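Local coordinates for protein putative gamma-hydroxymuconic semialdehyde dehydrogenase (Pseudomonas, PDB 4GO3) that probably oxidises aldehydes with NAD(P)+ as cofactor and has a binding site for NAD(+), at residues A14-T19 against A36-D41; G65-K70 against T189-P194; K137-V142 against Y467-S472; V142-P147 against N167-K172. The protein carries 2 engineered substitutions. All blocks are in the same frame, centred on the assembly; numbering follows the deposited sequence.

Contact 1: A14-T19 against A36-D41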
loop_
_atom_site.group_PDB
_atom_site.type_symbol
_atom_site.label_atom_id
_atom_site.label_comp_id
_atom_site.label_asym_id
_atom_site.label_seq_id
_atom_site.Cartn_x
_atom_site.Cartn_y
_atom_site.Cartn_z
ATOM N N ALA A 14 -0.842 10.944 31.062
ATOM C CA ALA A 14 -0.334 9.666 30.668
ATOM C C ALA A 14 -0.501 8.704 31.808
ATOM O O ALA A 14 -0.434 9.076 32.960
ATOM C CB ALA A 14 1.088 9.790 30.313
ATOM N N VAL A 15 -0.722 7.447 31.506
ATOM C CA VAL A 15 -0.888 6.517 32.587
ATOM C C VAL A 15 0.258 6.690 33.549
ATOM O O VAL A 15 0.058 6.971 34.715
ATOM C CB VAL A 15 -0.983 5.079 32.088
ATOM C CG1 VAL A 15 0.264 4.691 31.395
ATOM C CG2 VAL A 15 -1.247 4.144 33.220
ATOM N N ALA A 16 1.471 6.549 33.048
ATOM C CA ALA A 16 2.646 6.596 33.918
ATOM C C ALA A 16 2.915 8.008 34.359
ATOM O O ALA A 16 3.858 8.272 35.104
ATOM C CB ALA A 16 3.878 6.011 33.247
ATOM N N GLY A 17 2.083 8.928 33.899
ATOM C CA GLY A 17 2.243 10.326 34.266
ATOM C C GLY A 17 3.490 10.958 33.660
ATOM O O GLY A 17 3.902 12.043 34.078
ATOM N N GLY A 18 4.088 10.283 32.680
ATOM C CA GLY A 18 5.222 10.834 31.971
ATOM C C GLY A 18 5.006 12.086 31.142
ATOM O O GLY A 18 3.997 12.232 30.438
ATOM N N THR A 19 5.969 12.991 31.134
ATOM C CA THR A 19 5.699 14.321 30.626
ATOM C C THR A 19 6.842 14.873 29.830
ATOM O O THR A 19 7.982 14.514 30.040
ATOM C CB THR A 19 5.359 15.303 31.741
ATOM O OG1 THR A 19 4.046 15.815 31.534
ATOM C CG2 THR A 19 6.315 16.446 31.731
ATOM N N ALA A 36 3.244 12.910 28.307
ATOM C CA ALA A 36 3.953 12.043 27.393
ATOM C C ALA A 36 3.308 10.696 27.410
ATOM O O ALA A 36 3.358 10.022 28.404
ATOM C CB ALA A 36 5.372 11.914 27.802
ATOM N N ALA A 37 2.753 10.296 26.279
ATOM C CA ALA A 37 2.170 8.990 26.151
ATOM C C ALA A 37 3.221 7.960 25.819
ATOM O O ALA A 37 4.278 8.269 25.293
ATOM C CB ALA A 37 1.090 8.992 25.128
ATOM N N GLU A 38 2.892 6.726 26.161
ATOM C CA GLU A 38 3.719 5.574 25.915
ATOM C C GLU A 38 2.827 4.405 25.507
ATOM O O GLU A 38 1.689 4.597 25.133
ATOM C CB GLU A 38 4.513 5.252 27.169
ATOM C CG GLU A 38 5.162 6.463 27.791
ATOM C CD GLU A 38 5.976 6.139 29.017
ATOM O OE1 GLU A 38 5.870 5.012 29.496
ATOM O OE2 GLU A 38 6.722 7.001 29.507
ATOM N N ALA A 39 3.332 3.188 25.579
ATOM C CA ALA A 39 2.557 2.058 25.118
ATOM C C ALA A 39 1.210 1.883 25.812
ATOM O O ALA A 39 0.220 1.590 25.161
ATOM C CB ALA A 39 3.363 0.804 25.205
ATOM N N ALA A 40 1.174 2.160 27.104
ATOM C CA ALA A 40 -0.037 2.029 27.883
ATOM C C ALA A 40 -1.135 2.916 27.396
ATOM O O ALA A 40 -2.281 2.531 27.375
ATOM C CB ALA A 40 0.243 2.339 29.298
ATOM N N ASP A 41 -0.782 4.125 27.022
ATOM C CA ASP A 41 -1.767 5.101 26.646
ATOM C C ASP A 41 -2.209 4.908 25.224
ATOM O O ASP A 41 -3.319 5.232 24.872
ATOM C CB ASP A 41 -1.205 6.496 26.822
ATOM C CG ASP A 41 -0.786 6.772 28.226
ATOM O OD1 ASP A 41 -1.661 7.086 29.040
ATOM O OD2 ASP A 41 0.417 6.667 28.510
#
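D41 sets its CG opposite its own carbonyl carbon and beside its backbone N (chi1 -59°), which carries the carboxylate across to the backbone N-H of V15. The main bond runs from V15 N to D41 OD1 at 2.7 Å, bent to 149° at the hydrogen and received on the syn lone pair of OD1; a second, weak bond from V15 N reaches OD2. OD2 also takes a weak bond from E38 N at 3.4 Å, so one carboxylate ties the loop to the start of its own helix. Aspartate suits this place because its short arm keeps both oxygens close to the backbone. A14 turns its CB toward A36 and D41, 3.7 Å from D41 OD2, and its small size lets the loop lie close to A36. At the other end A36 N donates to G18 O, although the modelled separation is too short to be taken literally. The loop between strands 11-12 and 19-23 folds back as a type I beta turn, A14 to G17, closed by G17 N to A14 O at 2.7 Å; G17 takes a positive phi, which glycine tolerates easily. With E38 as N-cap of helix 39-57, the weak bond from E38 N to D41 OD2, at the third residue of the helix, resembles one half of a capping box.

Contact 2: G65-K70 against T189-P194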
loop_
_atom_site.group_PDB
_atom_site.type_symbol
_atom_site.label_atom_id
_atom_site.label_comp_id
_atom_site.label_asym_id
_atom_site.label_seq_id
_atom_site.Cartn_x
_atom_site.Cartn_y
_atom_site.Cartn_z
ATOM N N GLY A 65 -19.289 13.464 7.079
ATOM C CA GLY A 65 -18.999 14.648 6.294
ATOM C C GLY A 65 -19.435 15.938 6.964
ATOM O O GLY A 65 -18.655 16.888 7.056
ATOM N N ARG A 66 -20.674 15.929 7.425
ATOM C CA ARG A 66 -21.282 17.030 8.125
ATOM C C ARG A 66 -20.441 17.417 9.320
ATOM O O ARG A 66 -20.385 18.565 9.699
ATOM C CB ARG A 66 -22.679 16.612 8.570
ATOM C CG ARG A 66 -23.633 17.733 8.837
ATOM C CD ARG A 66 -24.271 17.585 10.209
ATOM N NE ARG A 66 -25.588 16.950 10.176
ATOM C CZ ARG A 66 -26.625 17.334 10.916
ATOM N NH1 ARG A 66 -26.494 18.354 11.741
ATOM N NH2 ARG A 66 -27.787 16.701 10.832
ATOM N N LEU A 67 -19.779 16.447 9.915
ATOM C CA LEU A 67 -18.967 16.720 11.075
ATOM C C LEU A 67 -17.625 17.313 10.699
ATOM O O LEU A 67 -17.103 18.120 11.424
ATOM C CB LEU A 67 -18.777 15.455 11.908
ATOM C CG LEU A 67 -19.840 15.039 12.905
ATOM C CD1 LEU A 67 -19.271 14.102 13.881
ATOM C CD2 LEU A 67 -20.416 16.207 13.602
ATOM N N LEU A 68 -17.073 16.893 9.571
ATOM C CA LEU A 68 -15.808 17.398 9.056
ATOM C C LEU A 68 -15.990 18.818 8.533
ATOM O O LEU A 68 -15.108 19.672 8.693
ATOM C CB LEU A 68 -15.258 16.476 7.978
ATOM C CG LEU A 68 -14.595 15.222 8.541
ATOM C CD1 LEU A 68 -14.408 14.151 7.492
ATOM C CD2 LEU A 68 -13.264 15.607 9.149
ATOM N N LEU A 69 -17.165 19.060 7.990
ATOM C CA LEU A 69 -17.522 20.364 7.531
ATOM C C LEU A 69 -17.677 21.312 8.685
ATOM O O LEU A 69 -17.225 22.427 8.602
ATOM C CB LEU A 69 -18.779 20.295 6.681
ATOM C CG LEU A 69 -18.508 19.531 5.393
ATOM C CD1 LEU A 69 -19.767 19.079 4.725
ATOM C CD2 LEU A 69 -17.652 20.318 4.449
ATOM N N LYS A 70 -18.294 20.873 9.768
ATOM C CA LYS A 70 -18.438 21.721 10.934
ATOM C C LYS A 70 -17.081 21.994 11.515
ATOM O O LYS A 70 -16.832 23.058 12.035
ATOM C CB LYS A 70 -19.300 21.066 11.992
ATOM C CG LYS A 70 -20.749 21.003 11.661
ATOM C CD LYS A 70 -21.570 21.839 12.608
ATOM C CE LYS A 70 -21.697 21.210 13.969
ATOM N NZ LYS A 70 -22.145 22.238 14.954
ATOM N N THR A 189 -14.671 17.563 19.334
ATOM C CA THR A 189 -15.746 17.211 20.238
ATOM C C THR A 189 -16.656 18.395 20.417
ATOM O O THR A 189 -17.847 18.248 20.630
ATOM C CB THR A 189 -15.236 16.749 21.581
ATOM O OG1 THR A 189 -14.012 17.406 21.854
ATOM C CG2 THR A 189 -14.970 15.271 21.546
ATOM N N GLU A 190 -16.083 19.579 20.312
ATOM C CA GLU A 190 -16.863 20.788 20.351
ATOM C C GLU A 190 -17.964 20.733 19.315
ATOM O O GLU A 190 -19.050 21.237 19.516
ATOM C CB GLU A 190 -15.968 21.989 20.080
ATOM C CG GLU A 190 -16.045 23.048 21.131
ATOM C CD GLU A 190 -14.769 23.793 21.274
ATOM O OE1 GLU A 190 -14.142 24.040 20.245
ATOM O OE2 GLU A 190 -14.390 24.135 22.405
ATOM N N VAL A 191 -17.666 20.095 18.202
ATOM C CA VAL A 191 -18.493 20.145 17.019
ATOM C C VAL A 191 -19.365 18.917 16.799
ATOM O O VAL A 191 -20.237 18.917 15.961
ATOM C CB VAL A 191 -17.614 20.357 15.823
ATOM C CG1 VAL A 191 -17.648 19.188 14.943
ATOM C CG2 VAL A 191 -18.019 21.573 15.126
ATOM N N GLY A 192 -19.132 17.864 17.552
ATOM C CA GLY A 192 -20.033 16.726 17.568
ATOM C C GLY A 192 -19.399 15.389 17.285
ATOM O O GLY A 192 -20.092 14.382 17.282
ATOM N N PHE A 193 -18.099 15.352 17.056
ATOM C CA PHE A 193 -17.450 14.084 16.791
ATOM C C PHE A 193 -17.664 13.246 18.007
ATOM O O PHE A 193 -17.650 13.754 19.099
ATOM C CB PHE A 193 -15.963 14.260 16.516
ATOM C CG PHE A 193 -15.658 14.626 15.109
ATOM C CD1 PHE A 193 -15.776 15.924 14.682
ATOM C CD2 PHE A 193 -15.264 13.675 14.215
ATOM C CE1 PHE A 193 -15.508 16.249 13.408
ATOM C CE2 PHE A 193 -14.993 14.011 12.940
ATOM C CZ PHE A 193 -15.113 15.296 12.539
ATOM N N PRO A 194 -17.891 11.962 17.821
ATOM C CA PRO A 194 -18.172 11.107 18.949
ATOM C C PRO A 194 -16.897 10.738 19.654
ATOM O O PRO A 194 -15.836 10.796 19.080
ATOM C CB PRO A 194 -18.793 9.896 18.292
ATOM C CG PRO A 194 -19.332 10.383 17.067
ATOM C CD PRO A 194 -18.343 11.335 16.580
#
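L67 is the main bump on helix 61-77, and it enters a hollow formed where helix 179-191 ends, between V191, G192, F193 and P194. Its two methyls divide the work: CD1 lies against the backbone of the turn, 3.5 Å from G192 O, and also meets the P194 ring at CD, while CD2 rests 3.6 Å from V191 O. Further back, L67 CB sits over one face of the F193 ring, 3.9 Å from its centroid and 22° off the normal, a CH-pi contact displaced toward the rim. L68 arrives from another direction, crossing F193 at about a right angle so that CD2 touches the ring edge at CZ, 3.9 Å away. The phenyl thus fills the dip between two successive leucines. On the outer side K70 and V191 slide past each other in opposite directions, with K70 CB on V191 CG2; the lysine chain bends at chi2 and chi3 and lays CE 3.4 Å from V191 O. G192 suits the tight corner: it has positive phi as the C-prime residue of a Schellman motif, and a side chain here would run into L67 CD2. With an alanine in place of F193, L67 CB and L68 CD2 would lose the ring they rest on, and a gap would probably open between the helix and the turn. Of the neighbouring helices, 39-57 brings W56 against the F193 ring, L67 and P194, and helix 151-164 reaches both L68 and F193 through L163.

Contact 3: K137-V142 against Y467-S472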
loop_
_atom_site.group_PDB
_atom_site.type_symbol
_atom_site.label_atom_id
_atom_site.label_comp_id
_atom_site.label_asym_id
_atom_site.label_seq_id
_atom_site.Cartn_x
_atom_site.Cartn_y
_atom_site.Cartn_z
ATOM N N LYS A 137 -14.784 -0.146 2.264
ATOM C CA LYS A 137 -15.049 0.033 3.658
ATOM C C LYS A 137 -13.837 0.627 4.313
ATOM O O LYS A 137 -12.749 0.580 3.774
ATOM C CB LYS A 137 -15.433 -1.292 4.286
ATOM C CG LYS A 137 -16.740 -1.842 3.770
ATOM C CD LYS A 137 -17.911 -1.406 4.624
ATOM C CE LYS A 137 -19.150 -1.091 3.807
ATOM N NZ LYS A 137 -19.340 0.354 3.474
ATOM N N PRO A 138 -14.040 1.213 5.477
ATOM C CA PRO A 138 -12.934 1.734 6.262
ATOM C C PRO A 138 -12.106 0.576 6.740
ATOM O O PRO A 138 -12.665 -0.474 6.995
ATOM C CB PRO A 138 -13.631 2.352 7.452
ATOM C CG PRO A 138 -14.994 2.566 7.032
ATOM C CD PRO A 138 -15.335 1.527 6.088
ATOM N N ILE A 139 -10.804 0.770 6.854
ATOM C CA ILE A 139 -9.915 -0.224 7.394
ATOM C C ILE A 139 -10.299 -0.564 8.822
ATOM O O ILE A 139 -10.405 -1.724 9.197
ATOM C CB ILE A 139 -8.504 0.306 7.409
ATOM C CG1 ILE A 139 -8.025 0.509 5.989
ATOM C CG2 ILE A 139 -7.603 -0.651 8.115
ATOM C CD1 ILE A 139 -7.057 1.597 5.850
ATOM N N GLY A 140 -10.491 0.485 9.612
ATOM C CA GLY A 140 -10.857 0.370 11.006
ATOM C C GLY A 140 -10.205 1.430 11.862
ATOM O O GLY A 140 -10.479 2.600 11.731
ATOM N N VAL A 141 -9.336 0.990 12.759
ATOM C CA VAL A 141 -8.585 1.879 13.610
ATOM C C VAL A 141 -7.289 2.153 12.923
ATOM O O VAL A 141 -6.549 1.246 12.601
ATOM C CB VAL A 141 -8.275 1.261 14.966
ATOM C CG1 VAL A 141 -7.386 2.164 15.760
ATOM C CG2 VAL A 141 -9.533 1.000 15.720
ATOM N N VAL A 142 -7.030 3.430 12.715
ATOM C CA VAL A 142 -5.910 3.891 11.940
ATOM C C VAL A 142 -4.959 4.626 12.847
ATOM O O VAL A 142 -5.390 5.401 13.658
ATOM C CB VAL A 142 -6.423 4.850 10.886
ATOM C CG1 VAL A 142 -5.682 6.119 10.932
ATOM C CG2 VAL A 142 -6.374 4.234 9.556
ATOM N N TYR A 467 -7.282 4.728 2.658
ATOM C CA TYR A 467 -7.930 4.519 3.921
ATOM C C TYR A 467 -9.160 3.708 3.831
ATOM O O TYR A 467 -9.963 3.770 4.692
ATOM C CB TYR A 467 -8.279 5.844 4.585
ATOM C CG TYR A 467 -7.091 6.519 5.166
ATOM C CD1 TYR A 467 -6.524 7.588 4.554
ATOM C CD2 TYR A 467 -6.515 6.063 6.307
ATOM C CE1 TYR A 467 -5.451 8.170 5.063
ATOM C CE2 TYR A 467 -5.433 6.650 6.808
ATOM C CZ TYR A 467 -4.907 7.693 6.187
ATOM O OH TYR A 467 -3.820 8.266 6.716
ATOM N N THR A 468 -9.323 2.971 2.756
ATOM C CA THR A 468 -10.452 2.075 2.648
ATOM C C THR A 468 -9.953 0.721 2.204
ATOM O O THR A 468 -8.796 0.565 1.877
ATOM C CB THR A 468 -11.497 2.577 1.662
ATOM O OG1 THR A 468 -10.871 2.859 0.422
ATOM C CG2 THR A 468 -12.153 3.822 2.168
ATOM N N GLU A 469 -10.830 -0.266 2.218
ATOM C CA GLU A 469 -10.496 -1.556 1.674
ATOM C C GLU A 469 -11.563 -1.938 0.704
ATOM O O GLU A 469 -12.696 -1.566 0.869
ATOM C CB GLU A 469 -10.440 -2.607 2.767
ATOM C CG GLU A 469 -10.741 -2.080 4.122
ATOM C CD GLU A 469 -11.368 -3.109 5.020
ATOM O OE1 GLU A 469 -12.599 -3.252 4.971
ATOM O OE2 GLU A 469 -10.634 -3.760 5.789
ATOM N N ALA A 470 -11.184 -2.698 -0.308
ATOM C CA ALA A 470 -12.117 -3.331 -1.192
ATOM C C ALA A 470 -12.794 -4.513 -0.505
ATOM O O ALA A 470 -12.154 -5.438 -0.092
ATOM C CB ALA A 470 -11.400 -3.778 -2.377
ATOM N N ARG A 471 -14.112 -4.458 -0.403
ATOM C CA ARG A 471 -14.891 -5.580 0.073
ATOM C C ARG A 471 -15.782 -6.141 -1.044
ATOM O O ARG A 471 -16.872 -5.657 -1.268
ATOM C CB ARG A 471 -15.730 -5.152 1.268
ATOM C CG ARG A 471 -14.928 -4.755 2.500
ATOM C CD ARG A 471 -14.639 -5.941 3.402
ATOM N NE ARG A 471 -14.929 -5.677 4.805
ATOM C CZ ARG A 471 -15.664 -6.473 5.573
ATOM N NH1 ARG A 471 -16.187 -7.579 5.078
ATOM N NH2 ARG A 471 -15.878 -6.164 6.842
ATOM N N SER A 472 -15.306 -7.169 -1.742
ATOM C CA SER A 472 -16.045 -7.720 -2.884
ATOM C C SER A 472 -17.132 -8.697 -2.461
ATOM O O SER A 472 -16.870 -9.692 -1.779
ATOM C CB SER A 472 -15.095 -8.404 -3.860
ATOM O OG SER A 472 -15.814 -9.066 -4.878
#
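K137 and E469 form an antiparallel hydrogen-bonded pair, with K137 N giving to E469 O at 2.9 Å and E469 N giving back to K137 O, both donors lying in the carbonyl plane. P138 follows with no N-H to offer. The side chains of K137 and E469 leave the sheet on the same face, yet they make no salt bridge: the carboxylate OE1 lies 3.5 Å from K137 CB, and the lysine chain, bent at three torsions, leads its amine away. Instead E469 OE1 pairs with R471 NE at 3.4 Å, a weak salt bridge within its own strand. R471 crosses K137 at about a right angle, CG against CG at 3.7 Å, so long aliphatic shafts meet while their charged ends diverge. I139 sets CG1 opposite its carbonyl carbon (chi1 -66°), which takes CD1 to the backbone of Y467, 3.6 Å from Y467 C. V142 comes to the edge of the Y467 ring, its CG2 in the ring plane and 3.7 Å from CD2. The 130-145 strand thereby gains strand 468-476 as an antiparallel neighbour, and the sheet runs on into the second subunit, where S472 pairs in a parallel ladder with a strand of that chain and A470 O accepts from R457 of that subunit. Since the backbone pair depends on no particular side chain, the register rests on peptide groups, while the arginines beside E469, R471 and R243, probably favour its ionised form in this buried setting.

Contact 4: V142-P147 against N167-K172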
loop_
_atom_site.group_PDB
_atom_site.type_symbol
_atom_site.label_atom_id
_atom_site.label_comp_id
_atom_site.label_asym_id
_atom_site.label_seq_id
_atom_site.Cartn_x
_atom_site.Cartn_y
_atom_site.Cartn_z
ATOM N N VAL A 142 -7.030 3.430 12.715
ATOM C CA VAL A 142 -5.910 3.891 11.940
ATOM C C VAL A 142 -4.959 4.626 12.847
ATOM O O VAL A 142 -5.390 5.401 13.658
ATOM C CB VAL A 142 -6.423 4.850 10.886
ATOM C CG1 VAL A 142 -5.682 6.119 10.932
ATOM C CG2 VAL A 142 -6.374 4.234 9.556
ATOM N N ALA A 143 -3.664 4.384 12.721
ATOM C CA ALA A 143 -2.684 5.101 13.527
ATOM C C ALA A 143 -1.980 6.112 12.644
ATOM O O ALA A 143 -1.650 5.829 11.483
ATOM C CB ALA A 143 -1.680 4.146 14.158
ATOM N N GLN A 144 -1.766 7.302 13.187
ATOM C CA GLN A 144 -1.145 8.365 12.420
ATOM C C GLN A 144 -0.081 9.092 13.232
ATOM O O GLN A 144 -0.346 9.653 14.293
ATOM C CB GLN A 144 -2.206 9.342 11.922
ATOM C CG GLN A 144 -3.323 8.640 11.204
ATOM C CD GLN A 144 -4.320 9.595 10.592
ATOM O OE1 GLN A 144 -4.826 10.496 11.258
ATOM N NE2 GLN A 144 -4.612 9.399 9.319
ATOM N N ILE A 145 1.133 9.081 12.715
ATOM C CA ILE A 145 2.229 9.776 13.342
ATOM C C ILE A 145 2.588 10.975 12.468
ATOM O O ILE A 145 2.898 10.805 11.296
ATOM C CB ILE A 145 3.443 8.836 13.483
ATOM C CG1 ILE A 145 3.041 7.591 14.281
ATOM C CG2 ILE A 145 4.630 9.583 14.091
ATOM C CD1 ILE A 145 4.080 6.524 14.363
ATOM N N VAL A 146 2.527 12.184 13.019
ATOM C CA VAL A 146 2.846 13.367 12.219
ATOM C C VAL A 146 4.071 14.078 12.760
ATOM O O VAL A 146 4.349 14.030 13.950
ATOM C CB VAL A 146 1.658 14.366 12.110
ATOM C CG1 VAL A 146 0.339 13.619 11.972
ATOM C CG2 VAL A 146 1.622 15.281 13.311
ATOM N N PRO A 147 4.815 14.744 11.879
ATOM C CA PRO A 147 5.988 15.494 12.304
ATOM C C PRO A 147 5.602 16.870 12.848
ATOM O O PRO A 147 4.430 17.251 12.918
ATOM C CB PRO A 147 6.784 15.665 11.010
ATOM C CG PRO A 147 5.981 15.012 9.945
ATOM C CD PRO A 147 4.597 14.878 10.443
ATOM N N ASN A 167 -12.851 5.555 9.313
ATOM C CA ASN A 167 -11.978 4.992 10.293
ATOM C C ASN A 167 -12.126 5.731 11.571
ATOM O O ASN A 167 -12.712 6.785 11.621
ATOM C CB ASN A 167 -10.543 5.170 9.885
ATOM C CG ASN A 167 -10.313 4.859 8.478
ATOM O OD1 ASN A 167 -9.713 3.864 8.169
ATOM N ND2 ASN A 167 -10.762 5.714 7.604
ATOM N N THR A 168 -11.554 5.164 12.612
ATOM C CA THR A 168 -11.284 5.885 13.799
ATOM C C THR A 168 -9.789 5.961 13.868
ATOM O O THR A 168 -9.100 5.218 13.264
ATOM C CB THR A 168 -11.971 5.328 15.048
ATOM O OG1 THR A 168 -11.605 3.980 15.260
ATOM C CG2 THR A 168 -13.393 5.429 14.905
ATOM N N ILE A 169 -9.317 6.933 14.596
ATOM C CA ILE A 169 -7.970 7.353 14.534
ATOM C C ILE A 169 -7.374 7.458 15.889
ATOM O O ILE A 169 -7.966 7.967 16.784
ATOM C CB ILE A 169 -7.937 8.743 13.924
ATOM C CG1 ILE A 169 -8.674 8.742 12.589
ATOM C CG2 ILE A 169 -6.557 9.214 13.800
ATOM C CD1 ILE A 169 -8.337 9.826 11.757
ATOM N N VAL A 170 -6.143 7.006 15.987
ATOM C CA VAL A 170 -5.263 7.376 17.051
ATOM C C VAL A 170 -4.118 8.121 16.387
ATOM O O VAL A 170 -3.353 7.560 15.630
ATOM C CB VAL A 170 -4.759 6.154 17.813
ATOM C CG1 VAL A 170 -4.072 6.563 19.081
ATOM C CG2 VAL A 170 -5.877 5.250 18.137
ATOM N N ILE A 171 -4.024 9.408 16.657
ATOM C CA ILE A 171 -2.986 10.225 16.063
ATOM C C ILE A 171 -1.899 10.563 17.061
ATOM O O ILE A 171 -2.170 10.835 18.202
ATOM C CB ILE A 171 -3.572 11.506 15.485
ATOM C CG1 ILE A 171 -2.459 12.402 14.976
ATOM C CG2 ILE A 171 -4.438 12.208 16.504
ATOM C CD1 ILE A 171 -2.666 12.851 13.595
ATOM N N LYS A 172 -0.660 10.533 16.627
ATOM C CA LYS A 172 0.416 10.905 17.505
ATOM C C LYS A 172 1.209 12.062 16.929
ATOM O O LYS A 172 1.966 11.867 15.988
ATOM C CB LYS A 172 1.325 9.708 17.727
ATOM C CG LYS A 172 2.461 9.963 18.700
ATOM C CD LYS A 172 3.615 9.040 18.436
ATOM C CE LYS A 172 4.792 9.762 17.862
ATOM N NZ LYS A 172 5.010 11.035 18.550
#
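Q144 and I169 meet on one face of two parallel strands, V142-I145 and T168-K172, whose directions differ by 15°. From the sheet upward, Q144 CB touches I171 CD1 at 3.9 Å, CG comes up to I169 CG2, and CD stays near that same methyl; OE1 ends beside I169, 3.3 Å from CG2. The last atom, NE2, turns to K158 O and Y467 OH, which both accept hydrogen bonds from it. Q144 holds its CG opposite the carbonyl carbon (chi1 -52°) and runs extended beyond it, which lays it along I169 and carries the amide on to K158 and Y467. A leucine in its place is likely to leave the K158 carbonyl and the Y467 hydroxyl without their amide partner. Just past the strand, V146 CG1 meets I171 CD1 at 3.5 Å. On the opposite face I145 CG2 packs on K172 CE, 3.8 Å away, and the lysine bends at chi3 and chi4 to put NZ on G203 O. Five backbone bonds join the strands, among them V170 N to V142 O at 2.9 Å and V146 N to K172 O at 3.0 Å. This is the parallel pair of a beta-alpha-beta crossover through helix 151-164, in the nucleotide-binding part of the enzyme. V146 and K172 contribute to the NAD(+) site, though no cofactor is bound here. The chemistry therefore combines a regular peptide ladder and branched aliphatic cover with the buried amide of Q144, while at the strand ends the backbone bonds hold the two cofactor residues in register.

How the contacts relate
Contacts 3 and 4 are the buried ones and share V142 and strand 130-145, one pairing it antiparallel with strand 468-476, the other parallel with strand 168-172; G140 O to T168 N joins them directly. Contacts 1 and 2 are only partly buried; contact 3, about as far from the chain's centre, is buried with the second subunit beside it. Chemistry follows position: contact 4 is a full backbone ladder with aliphatic faces, contact 3 a single backbone pair with charges beside the subunit interface, contact 1 a carboxylate gripping backbone N-H groups at a helix start, and contact 2 leucine and aromatic packing without hydrogen bonds. Contact 4 lies about 17 Å, centre to centre, from both contact 1 and contact 2.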